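Local coordinates for protein VESB protease (Vibrio cholerae, PDB 4LK4) that probably cleaves peptide bonds as a secreted serine endopeptidase of the trypsin-like S1 family, at residues A[243-248]-A[339-343]; A[87-93]-A[248-253]; A[279-285]-A[297-303]; A[44-49]-A[112-118]. The protein carries 1 engineered substitution. All blocks are in the same frame, centred on the assembly; numbering follows the deposited sequence.

The four contacts run from the trypsin-like barrel across the domain junction to the far side of the Ig-like domain. Contact 4 closes a corner of the six-stranded barrel. Contact 2 sets strand 82-91 of the same barrel against the first strand of the Ig-like domain. Contact 1 lies beside it, with centres 10 Å apart; the two share L248 and touch where Y250 meets H244, A342 and T343. Contact 3 sits at the surface, about 17 Å from contact 4 between nearest atoms, and is nested inside the chain loop closed by contact 1. In trypsin-like proteases the catalytic triad lies in the cleft between two barrels; these contacts lie in one barrel, in the Ig-like domain and at their junction.

Contact 1: A[243-248]-A[339-343]; sequences KHTNQL and SKRAT
K340 reaches across N246 with an extended side chain and ends on its backbone: NZ donates to N246 O at 2.8 Å, arriving nearly along the C=O axis (C=O...N 166°). CG stands beside the K340 backbone N (chi1 -62°) and all later torsions are anti, which carries the ammonium from the strand to the loop. The N246 amide, its CG anti to the backbone N (chi1 -151°), brings ND2 within 3.5 Å of K340 CG. D274 forms a salt bridge with the same ammonium, and Y335 a cation-pi contact with K340.

K243, also stretched out, comes in at about a right angle to T343 and donates from NZ to T343 OG1 at 2.7 Å. On the way its CE passes 3.6 Å from R341 O, while its CG rides over one face of the H244 ring. E330 is the stronger partner of both T343 OG1 and the R341 guanidinium. The edge of the imidazole meets a water in plane, 2.8 Å from H244 NE2, and this water donates to T343 O.

The apolar part is small and buried: L248 CD2 rests on A342 CB at 3.8 Å. The arrangement belongs to a domain junction, where the chain leaves helix 238-243 of the trypsin fold and enters the Ig-like beta domain, whose strand 248-258 runs parallel to strand 338-349.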
# COMPACT_ATOMS: atom_id res chain seq x y z
N LYS A 243 -9.69 3.46 -4.69
CA LYS A 243 -9.16 4.51 -5.55
C LYS A 243 -7.84 4.11 -6.20
O LYS A 243 -7.57 4.52 -7.33
CB LYS A 243 -9.01 5.83 -4.79
CG LYS A 243 -8.08 6.82 -5.47
CD LYS A 243 -8.03 8.21 -4.82
CE LYS A 243 -6.85 8.98 -5.37
NZ LYS A 243 -6.91 10.42 -5.04
N HIS A 244 -7.02 3.30 -5.52
CA HIS A 244 -5.72 2.91 -6.08
C HIS A 244 -5.67 1.49 -6.64
O HIS A 244 -4.59 0.99 -6.92
CB HIS A 244 -4.63 3.18 -5.06
CG HIS A 244 -4.46 4.63 -4.76
ND1 HIS A 244 -5.16 5.27 -3.77
CD2 HIS A 244 -3.69 5.58 -5.36
CE1 HIS A 244 -4.86 6.56 -3.78
NE2 HIS A 244 -3.96 6.77 -4.72
N THR A 245 -6.82 0.86 -6.84
CA THR A 245 -6.90 -0.45 -7.51
C THR A 245 -7.94 -0.36 -8.61
O THR A 245 -8.70 -1.30 -8.87
CB THR A 245 -7.32 -1.53 -6.51
OG1 THR A 245 -8.57 -1.16 -5.89
CG2 THR A 245 -6.24 -1.75 -5.42
N ASN A 246 -7.95 0.79 -9.28
CA ASN A 246 -9.04 1.20 -10.17
C ASN A 246 -8.62 1.19 -11.65
O ASN A 246 -9.24 1.84 -12.49
CB ASN A 246 -9.46 2.60 -9.73
CG ASN A 246 -10.91 2.91 -10.01
OD1 ASN A 246 -11.68 2.05 -10.46
ND2 ASN A 246 -11.30 4.16 -9.79
N GLN A 247 -7.55 0.47 -11.97
CA GLN A 247 -7.11 0.29 -13.37
C GLN A 247 -6.76 1.59 -14.10
O GLN A 247 -6.84 1.68 -15.34
CB GLN A 247 -8.13 -0.53 -14.16
CG GLN A 247 -8.46 -1.87 -13.50
CD GLN A 247 -9.54 -2.60 -14.26
OE1 GLN A 247 -9.25 -3.51 -15.03
NE2 GLN A 247 -10.80 -2.20 -14.06
N LEU A 248 -6.35 2.57 -13.31
CA LEU A 248 -5.71 3.78 -13.81
C LEU A 248 -4.30 3.73 -13.25
O LEU A 248 -4.10 3.93 -12.06
CB LEU A 248 -6.45 5.03 -13.32
CG LEU A 248 -5.83 6.39 -13.63
CD1 LEU A 248 -5.56 6.49 -15.13
CD2 LEU A 248 -6.71 7.55 -13.16
N SER A 339 -16.25 8.14 -12.21
CA SER A 339 -15.04 8.92 -12.42
C SER A 339 -13.86 8.32 -11.71
O SER A 339 -14.04 7.57 -10.79
CB SER A 339 -15.23 10.36 -11.98
OG SER A 339 -15.48 10.48 -10.60
N LYS A 340 -12.66 8.69 -12.16
CA LYS A 340 -11.39 8.25 -11.59
C LYS A 340 -10.48 9.44 -11.37
O LYS A 340 -10.49 10.40 -12.16
CB LYS A 340 -10.71 7.27 -12.53
CG LYS A 340 -11.55 6.03 -12.74
CD LYS A 340 -10.78 4.98 -13.51
CE LYS A 340 -11.68 3.80 -13.80
NZ LYS A 340 -10.92 2.72 -14.49
N ARG A 341 -9.72 9.38 -10.29
CA ARG A 341 -8.83 10.46 -9.93
C ARG A 341 -7.47 9.87 -9.69
O ARG A 341 -7.35 8.88 -8.98
CB ARG A 341 -9.31 11.17 -8.65
CG ARG A 341 -10.64 11.92 -8.82
CD ARG A 341 -11.15 12.52 -7.52
NE ARG A 341 -12.42 13.23 -7.69
CZ ARG A 341 -12.56 14.55 -7.82
NH1 ARG A 341 -11.52 15.38 -7.81
NH2 ARG A 341 -13.77 15.06 -7.96
N ALA A 342 -6.46 10.44 -10.31
CA ALA A 342 -5.10 10.15 -9.99
C ALA A 342 -4.53 11.37 -9.30
O ALA A 342 -4.62 12.50 -9.84
CB ALA A 342 -4.31 9.86 -11.25
N THR A 343 -3.93 11.15 -8.14
CA THR A 343 -3.28 12.20 -7.36
C THR A 343 -1.78 11.92 -7.35
O THR A 343 -1.33 10.91 -6.84
CB THR A 343 -3.87 12.23 -5.94
OG1 THR A 343 -5.28 12.33 -6.03
CG2 THR A 343 -3.39 13.39 -5.15
O HOH W 1 -2.42 9.11 -5.12

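Contact 2: A[87-93]-A[248-253]; sequences QKIYRHL and LSYDQV
Q252 grips the backbone of R91 from both ends of its amide. R91 N donates to Q252 OE1 at 2.9 Å, and Q252 NE2 donates to R91 O at 2.7 Å. With CG anti to the backbone N (chi1 -163°) and the next bond extended, the side chain reaches straight to the barrel strand. A third hydrogen bond uses a tyrosine hydroxyl: Y250 N, which sits at the edge of the Y90 ring and in its plane, donates to Y90 OH at 2.9 Å. E108 also binds this hydroxyl, as well as S249 OG, and so ties both sides together. Water 2 adds a bridge, donating to I89 O and Y250 O while accepting from Q252 N.

Among the aromatic contacts, Y90 CE2 lies over one face of the Y250 ring, offset toward the rim, with its nearest approach at Y250 CE1, 3.7 Å away. The ring planes make 51° and the centroids are 5.1 Å apart, an oblique pair.

Charge plays a looser part. The chain of K88, bent at chi2 and chi4, brings CD near Y250 O, and its NZ stays 4.1 Å from D251 OD1, beyond a salt bridge; D251 OD2 is taken by T269 N.

Apolar contact closes the other end, where L93 CD2 meets V253 CG2 at 3.8 Å.

The two strands run at 92° to each other, and the join is made by side chains reaching to backbone groups and by a water, without sheet pairing: an interdomain interface between a trypsin-type beta barrel and an Ig-like domain.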
# COMPACT_ATOMS: atom_id res chain seq x y z
N GLN A 87 5.17 -3.18 -11.07
CA GLN A 87 5.41 -2.11 -12.02
C GLN A 87 5.09 -0.73 -11.45
O GLN A 87 5.77 0.23 -11.81
CB GLN A 87 4.71 -2.35 -13.36
CG GLN A 87 3.27 -1.90 -13.46
CD GLN A 87 2.69 -2.11 -14.86
OE1 GLN A 87 3.40 -2.56 -15.78
NE2 GLN A 87 1.39 -1.81 -15.02
N LYS A 88 4.11 -0.62 -10.55
CA LYS A 88 3.90 0.64 -9.83
C LYS A 88 3.61 0.44 -8.35
O LYS A 88 3.05 -0.57 -7.93
CB LYS A 88 2.76 1.45 -10.49
CG LYS A 88 3.06 1.97 -11.89
CD LYS A 88 3.78 3.31 -11.85
CE LYS A 88 4.56 3.67 -13.13
NZ LYS A 88 3.95 3.22 -14.41
N ILE A 89 3.98 1.43 -7.56
CA ILE A 89 3.68 1.49 -6.16
C ILE A 89 2.88 2.77 -5.86
O ILE A 89 3.24 3.85 -6.32
CB ILE A 89 4.97 1.38 -5.34
CG1 ILE A 89 5.49 -0.07 -5.45
CG2 ILE A 89 4.69 1.66 -3.86
CD1 ILE A 89 6.83 -0.34 -4.78
N TYR A 90 1.77 2.63 -5.14
CA TYR A 90 1.02 3.77 -4.64
C TYR A 90 1.09 3.74 -3.12
O TYR A 90 0.68 2.76 -2.52
CB TYR A 90 -0.44 3.75 -5.12
CG TYR A 90 -0.51 3.58 -6.61
CD1 TYR A 90 -0.53 2.33 -7.19
CD2 TYR A 90 -0.48 4.66 -7.43
CE1 TYR A 90 -0.54 2.17 -8.56
CE2 TYR A 90 -0.52 4.52 -8.80
CZ TYR A 90 -0.53 3.27 -9.37
OH TYR A 90 -0.54 3.17 -10.76
N ARG A 91 1.65 4.77 -2.51
CA ARG A 91 1.64 4.87 -1.06
C ARG A 91 0.67 5.93 -0.63
O ARG A 91 0.40 6.86 -1.37
CB ARG A 91 3.01 5.25 -0.57
CG ARG A 91 4.10 4.27 -0.95
CD ARG A 91 5.45 4.96 -0.82
NE ARG A 91 6.14 4.52 0.37
CZ ARG A 91 7.01 5.23 1.09
NH1 ARG A 91 7.31 6.49 0.78
NH2 ARG A 91 7.57 4.64 2.15
N HIS A 92 0.16 5.85 0.59
CA HIS A 92 -0.73 6.89 1.05
C HIS A 92 0.03 8.20 1.07
O HIS A 92 1.14 8.27 1.55
CB HIS A 92 -1.27 6.60 2.43
CG HIS A 92 -2.58 7.26 2.69
ND1 HIS A 92 -2.67 8.59 3.04
CD2 HIS A 92 -3.85 6.81 2.61
CE1 HIS A 92 -3.94 8.92 3.18
NE2 HIS A 92 -4.68 7.86 2.93
N LEU A 93 -0.57 9.25 0.52
CA LEU A 93 0.13 10.53 0.41
C LEU A 93 0.24 11.26 1.76
O LEU A 93 1.03 12.21 1.88
CB LEU A 93 -0.53 11.39 -0.66
CG LEU A 93 -0.31 10.87 -2.09
CD1 LEU A 93 -0.98 11.81 -3.07
CD2 LEU A 93 1.17 10.75 -2.43
N LEU A 248 -6.35 2.57 -13.31
CA LEU A 248 -5.71 3.78 -13.81
C LEU A 248 -4.30 3.73 -13.25
O LEU A 248 -4.10 3.93 -12.06
CB LEU A 248 -6.45 5.03 -13.32
CG LEU A 248 -5.83 6.39 -13.63
CD1 LEU A 248 -5.56 6.49 -15.13
CD2 LEU A 248 -6.71 7.55 -13.16
N SER A 249 -3.34 3.42 -14.11
CA SER A 249 -1.95 3.30 -13.70
C SER A 249 -1.17 4.58 -13.97
O SER A 249 -1.12 5.09 -15.10
CB SER A 249 -1.28 2.16 -14.44
OG SER A 249 0.08 2.09 -14.09
N TYR A 250 -0.50 5.07 -12.94
CA TYR A 250 0.28 6.28 -13.08
C TYR A 250 1.44 6.44 -12.09
O TYR A 250 1.51 5.79 -11.05
CB TYR A 250 -0.67 7.45 -12.94
CG TYR A 250 -1.32 7.57 -11.59
CD1 TYR A 250 -2.42 6.78 -11.24
CD2 TYR A 250 -0.85 8.48 -10.66
CE1 TYR A 250 -3.03 6.90 -10.00
CE2 TYR A 250 -1.44 8.60 -9.41
CZ TYR A 250 -2.54 7.81 -9.08
OH TYR A 250 -3.15 7.97 -7.84
N ASP A 251 2.34 7.36 -12.45
CA ASP A 251 3.41 7.81 -11.56
C ASP A 251 2.81 8.66 -10.45
O ASP A 251 2.25 9.76 -10.70
CB ASP A 251 4.45 8.64 -12.34
CG ASP A 251 5.00 7.91 -13.56
OD1 ASP A 251 5.56 6.81 -13.36
OD2 ASP A 251 4.90 8.41 -14.70
N GLN A 252 2.93 8.18 -9.22
CA GLN A 252 2.34 8.88 -8.09
C GLN A 252 3.25 9.98 -7.56
O GLN A 252 2.85 11.13 -7.49
CB GLN A 252 2.05 7.90 -6.97
CG GLN A 252 1.08 8.44 -5.93
CD GLN A 252 1.10 7.62 -4.64
OE1 GLN A 252 2.07 6.95 -4.32
NE2 GLN A 252 0.01 7.70 -3.89
N VAL A 253 4.48 9.63 -7.20
CA VAL A 253 5.34 10.55 -6.46
C VAL A 253 6.63 10.64 -7.20
O VAL A 253 7.31 9.64 -7.40
CB VAL A 253 5.64 10.05 -5.02
CG1 VAL A 253 6.60 11.00 -4.30
CG2 VAL A 253 4.38 9.95 -4.20
O HOH W 2 3.02 5.15 -8.90

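Contact 3: A[279-285]-A[297-303]; sequences TYTGNTF and DGCSTKV
The Y280 ring has C299 CB over one face, 3.8 Å from its centroid in a CH-pi contact, with C299 SG farther out above the same face. At its edge, in plane, lie D297 OD2 and S300 CA. The F285 ring turns its edge to D297 OD2 as well, nearly perpendicular to the carboxylate. This is a strand packed on a short, disulfide-tethered helix at the margin of the Ig-like domain; C299 is bonded to C311 on strand 310-319.

CG of Y280 is anti to the backbone N (chi1 -177°), which sends the ring across to the helix start. There Y280 OH donates to D297 OD2 at 2.8 Å on the syn side, with ring and carboxylate planes 63° apart. The hydroxyl is gripped twice, since N283 ND2 donates to it at 2.8 Å. The other end of that amide closes an Asx turn, N283 OD1 accepting from F285 N.

D297 is also the N-cap of helix 298-302, OD1 taking S300 N from above the carboxylate plane at 3.0 Å. At the opposite helix end V303, with positive phi, presents its carbonyl to the strand: Y280 N donates to V303 O at 2.7 Å, almost straight at 171°.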
# COMPACT_ATOMS: atom_id res chain seq x y z
N THR A 279 -12.02 9.71 -20.14
CA THR A 279 -12.00 11.07 -20.73
C THR A 279 -11.49 12.07 -19.70
O THR A 279 -12.08 12.22 -18.63
CB THR A 279 -13.38 11.53 -21.22
OG1 THR A 279 -13.90 10.60 -22.17
CG2 THR A 279 -13.29 12.91 -21.89
N TYR A 280 -10.40 12.74 -20.03
CA TYR A 280 -9.82 13.77 -19.17
C TYR A 280 -10.79 14.93 -19.07
O TYR A 280 -11.12 15.54 -20.07
CB TYR A 280 -8.49 14.22 -19.78
CG TYR A 280 -7.68 15.23 -19.00
CD1 TYR A 280 -7.61 15.22 -17.62
CD2 TYR A 280 -6.92 16.15 -19.67
CE1 TYR A 280 -6.83 16.14 -16.94
CE2 TYR A 280 -6.13 17.07 -19.01
CZ TYR A 280 -6.08 17.06 -17.64
OH TYR A 280 -5.27 18.01 -17.04
N THR A 281 -11.22 15.22 -17.85
CA THR A 281 -12.33 16.15 -17.59
C THR A 281 -12.00 17.23 -16.57
O THR A 281 -12.72 18.21 -16.46
CB THR A 281 -13.54 15.38 -17.02
OG1 THR A 281 -13.67 14.12 -17.69
CG2 THR A 281 -14.80 16.14 -17.19
N GLY A 282 -10.94 17.03 -15.79
CA GLY A 282 -10.53 18.04 -14.82
C GLY A 282 -9.14 17.85 -14.21
O GLY A 282 -8.50 16.81 -14.39
N ASN A 283 -8.68 18.89 -13.53
CA ASN A 283 -7.48 18.80 -12.73
C ASN A 283 -7.50 19.85 -11.65
O ASN A 283 -8.41 20.64 -11.61
CB ASN A 283 -6.26 18.96 -13.60
CG ASN A 283 -6.28 20.25 -14.35
OD1 ASN A 283 -6.19 21.32 -13.76
ND2 ASN A 283 -6.38 20.15 -15.66
N THR A 284 -6.52 19.84 -10.75
CA THR A 284 -6.46 20.77 -9.63
C THR A 284 -5.28 21.72 -9.75
O THR A 284 -4.86 22.32 -8.77
CB THR A 284 -6.35 20.01 -8.30
OG1 THR A 284 -5.33 19.00 -8.39
CG2 THR A 284 -7.68 19.35 -7.97
N PHE A 285 -4.75 21.86 -10.96
CA PHE A 285 -3.59 22.72 -11.18
C PHE A 285 -3.80 24.15 -10.71
O PHE A 285 -2.87 24.73 -10.15
CB PHE A 285 -3.20 22.73 -12.66
CG PHE A 285 -2.67 21.43 -13.16
CD1 PHE A 285 -1.79 20.67 -12.39
CD2 PHE A 285 -3.03 20.95 -14.41
CE1 PHE A 285 -1.28 19.48 -12.86
CE2 PHE A 285 -2.53 19.75 -14.89
CZ PHE A 285 -1.65 19.01 -14.11
N ASP A 297 0.87 19.54 -20.99
CA ASP A 297 -0.21 18.67 -20.55
C ASP A 297 -0.67 17.84 -21.73
O ASP A 297 -1.58 18.22 -22.45
CB ASP A 297 -1.38 19.49 -19.98
CG ASP A 297 -2.53 18.62 -19.46
OD1 ASP A 297 -2.57 17.39 -19.66
OD2 ASP A 297 -3.44 19.19 -18.84
N GLY A 298 -0.02 16.70 -21.92
CA GLY A 298 -0.38 15.76 -22.97
C GLY A 298 -1.81 15.26 -22.86
O GLY A 298 -2.45 14.99 -23.86
N CYS A 299 -2.32 15.15 -21.63
CA CYS A 299 -3.66 14.62 -21.46
C CYS A 299 -4.68 15.58 -22.05
O CYS A 299 -5.72 15.15 -22.53
CB CYS A 299 -3.97 14.35 -19.99
SG CYS A 299 -2.90 13.10 -19.25
N SER A 300 -4.38 16.88 -22.04
CA SER A 300 -5.25 17.84 -22.71
C SER A 300 -5.14 17.75 -24.24
O SER A 300 -6.08 18.11 -24.93
CB SER A 300 -5.01 19.28 -22.24
OG SER A 300 -3.75 19.78 -22.65
N THR A 301 -4.01 17.27 -24.77
CA THR A 301 -3.90 17.06 -26.21
C THR A 301 -4.67 15.82 -26.63
O THR A 301 -5.41 15.85 -27.60
CB THR A 301 -2.44 16.91 -26.68
OG1 THR A 301 -1.68 18.06 -26.29
CG2 THR A 301 -2.40 16.77 -28.21
N LYS A 302 -4.48 14.72 -25.92
CA LYS A 302 -5.19 13.47 -26.23
C LYS A 302 -6.66 13.49 -25.79
O LYS A 302 -7.53 13.07 -26.55
CB LYS A 302 -4.48 12.27 -25.61
CG LYS A 302 -3.09 12.01 -26.15
CD LYS A 302 -2.62 10.62 -25.73
CE LYS A 302 -1.16 10.39 -26.07
NZ LYS A 302 -0.85 8.94 -26.19
N VAL A 303 -6.93 13.96 -24.57
CA VAL A 303 -8.28 14.05 -23.97
C VAL A 303 -8.91 12.71 -23.63
O VAL A 303 -9.25 12.45 -22.48
CB VAL A 303 -9.26 14.86 -24.83
CG1 VAL A 303 -10.58 15.03 -24.11
CG2 VAL A 303 -8.67 16.22 -25.13

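Contact 4: A[44-49]-A[112-118]; sequences SFLGGR and TSSLPAI
F45 pushes its ring into the bend of 112-118 and is met there mostly by carbonyls. L115 O lies at the ring edge, 3.2 Å from F45 CE2, with P116 O and S113 O also near the ring plane. S113 CB touches F45 CZ at 3.5 Å, while the chain's own G47 N sits over the centre of one face. CG anti to the backbone N (chi1 179°) places the ring there.

Backbone bonds fix the two ends. I118 N donates to F45 O at 3.0 Å, and S113 N to G48 O at 2.9 Å. Between them water 3 accepts from G48 N and donates to S113 O. Beside the first bond, I118 CG2 packs on S44 OG at 3.7 Å and A117 CB on L46 O at 3.5 Å. Beyond the second, T112 CG2 lies over one face of the R49 guanidinium, near its rim.

Farther out, S113 OG accepts from L115 N at 3.2 Å, an ST turn within the bend. Q211 holds S44 OG, and L109 O takes R49 NH1. The F45 ring, S113 and L115 also meet I70 of strand 66-70.

G47 and G48 have positive phi where the chain turns its corner, a conformation that suits glycine. The whole is a corner of the six-stranded antiparallel barrel of the trypsin fold, covered by the segment that follows strand 105-109.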
# COMPACT_ATOMS: atom_id res chain seq x y z
N SER A 44 -0.95 -9.05 0.75
CA SER A 44 -2.13 -9.83 0.42
C SER A 44 -2.55 -9.50 -1.01
O SER A 44 -2.32 -8.39 -1.48
CB SER A 44 -3.26 -9.57 1.42
OG SER A 44 -3.91 -8.33 1.23
N PHE A 45 -3.10 -10.48 -1.72
CA PHE A 45 -3.46 -10.30 -3.13
C PHE A 45 -4.91 -9.85 -3.23
O PHE A 45 -5.77 -10.54 -2.71
CB PHE A 45 -3.24 -11.60 -3.90
CG PHE A 45 -3.60 -11.51 -5.37
CD1 PHE A 45 -3.11 -10.50 -6.15
CD2 PHE A 45 -4.44 -12.47 -5.97
CE1 PHE A 45 -3.44 -10.42 -7.49
CE2 PHE A 45 -4.78 -12.39 -7.31
CZ PHE A 45 -4.28 -11.36 -8.07
N LEU A 46 -5.18 -8.70 -3.86
CA LEU A 46 -6.57 -8.18 -3.90
C LEU A 46 -7.34 -8.60 -5.15
O LEU A 46 -8.55 -8.40 -5.23
CB LEU A 46 -6.61 -6.67 -3.81
CG LEU A 46 -5.94 -6.07 -2.58
CD1 LEU A 46 -5.76 -4.58 -2.75
CD2 LEU A 46 -6.76 -6.33 -1.34
N GLY A 47 -6.65 -9.20 -6.11
CA GLY A 47 -7.27 -9.59 -7.38
C GLY A 47 -6.66 -8.77 -8.51
O GLY A 47 -6.13 -7.65 -8.29
N GLY A 48 -6.71 -9.33 -9.71
CA GLY A 48 -6.21 -8.65 -10.89
C GLY A 48 -4.74 -8.48 -10.75
O GLY A 48 -4.04 -9.44 -10.63
N ARG A 49 -4.27 -7.25 -10.72
CA ARG A 49 -2.85 -7.00 -10.62
C ARG A 49 -2.48 -6.23 -9.35
O ARG A 49 -1.45 -5.57 -9.32
CB ARG A 49 -2.34 -6.29 -11.89
CG ARG A 49 -2.96 -4.92 -12.17
CD ARG A 49 -2.20 -4.14 -13.23
NE ARG A 49 -2.63 -4.51 -14.58
CZ ARG A 49 -1.87 -5.06 -15.52
NH1 ARG A 49 -0.58 -5.34 -15.31
NH2 ARG A 49 -2.40 -5.36 -16.69
N THR A 112 -1.67 -9.51 -14.43
CA THR A 112 -2.71 -9.94 -13.54
C THR A 112 -2.43 -11.36 -13.09
O THR A 112 -1.74 -12.10 -13.76
CB THR A 112 -4.08 -9.92 -14.26
OG1 THR A 112 -4.06 -10.82 -15.38
CG2 THR A 112 -4.42 -8.51 -14.75
N SER A 113 -2.93 -11.73 -11.92
CA SER A 113 -2.99 -13.13 -11.53
C SER A 113 -4.43 -13.52 -11.43
O SER A 113 -5.30 -12.66 -11.19
CB SER A 113 -2.33 -13.36 -10.18
OG SER A 113 -2.31 -14.75 -9.83
N SER A 114 -4.69 -14.82 -11.60
CA SER A 114 -6.03 -15.33 -11.41
C SER A 114 -6.12 -16.18 -10.13
O SER A 114 -7.15 -16.77 -9.87
CB SER A 114 -6.50 -16.10 -12.65
OG SER A 114 -5.77 -17.30 -12.82
N LEU A 115 -5.06 -16.21 -9.33
CA LEU A 115 -5.09 -16.89 -8.02
C LEU A 115 -6.13 -16.25 -7.11
O LEU A 115 -6.53 -15.12 -7.35
CB LEU A 115 -3.72 -16.84 -7.35
CG LEU A 115 -2.64 -17.66 -8.07
CD1 LEU A 115 -1.33 -17.53 -7.31
CD2 LEU A 115 -3.02 -19.14 -8.16
N PRO A 116 -6.59 -16.96 -6.07
CA PRO A 116 -7.66 -16.39 -5.27
C PRO A 116 -7.24 -15.13 -4.55
O PRO A 116 -6.08 -14.98 -4.15
CB PRO A 116 -7.99 -17.48 -4.26
CG PRO A 116 -7.42 -18.74 -4.83
CD PRO A 116 -6.21 -18.30 -5.60
N ALA A 117 -8.20 -14.22 -4.39
CA ALA A 117 -7.98 -12.95 -3.74
C ALA A 117 -8.51 -13.00 -2.31
O ALA A 117 -9.44 -13.74 -1.99
CB ALA A 117 -8.65 -11.83 -4.52
N ILE A 118 -7.91 -12.21 -1.44
CA ILE A 118 -8.39 -12.08 -0.09
C ILE A 118 -9.65 -11.23 -0.09
O ILE A 118 -9.90 -10.47 -1.00
CB ILE A 118 -7.32 -11.45 0.80
CG1 ILE A 118 -7.60 -11.79 2.27
CG2 ILE A 118 -7.17 -9.94 0.53
CD1 ILE A 118 -6.36 -11.68 3.13
O HOH W 3 -7.78 -11.94 -9.76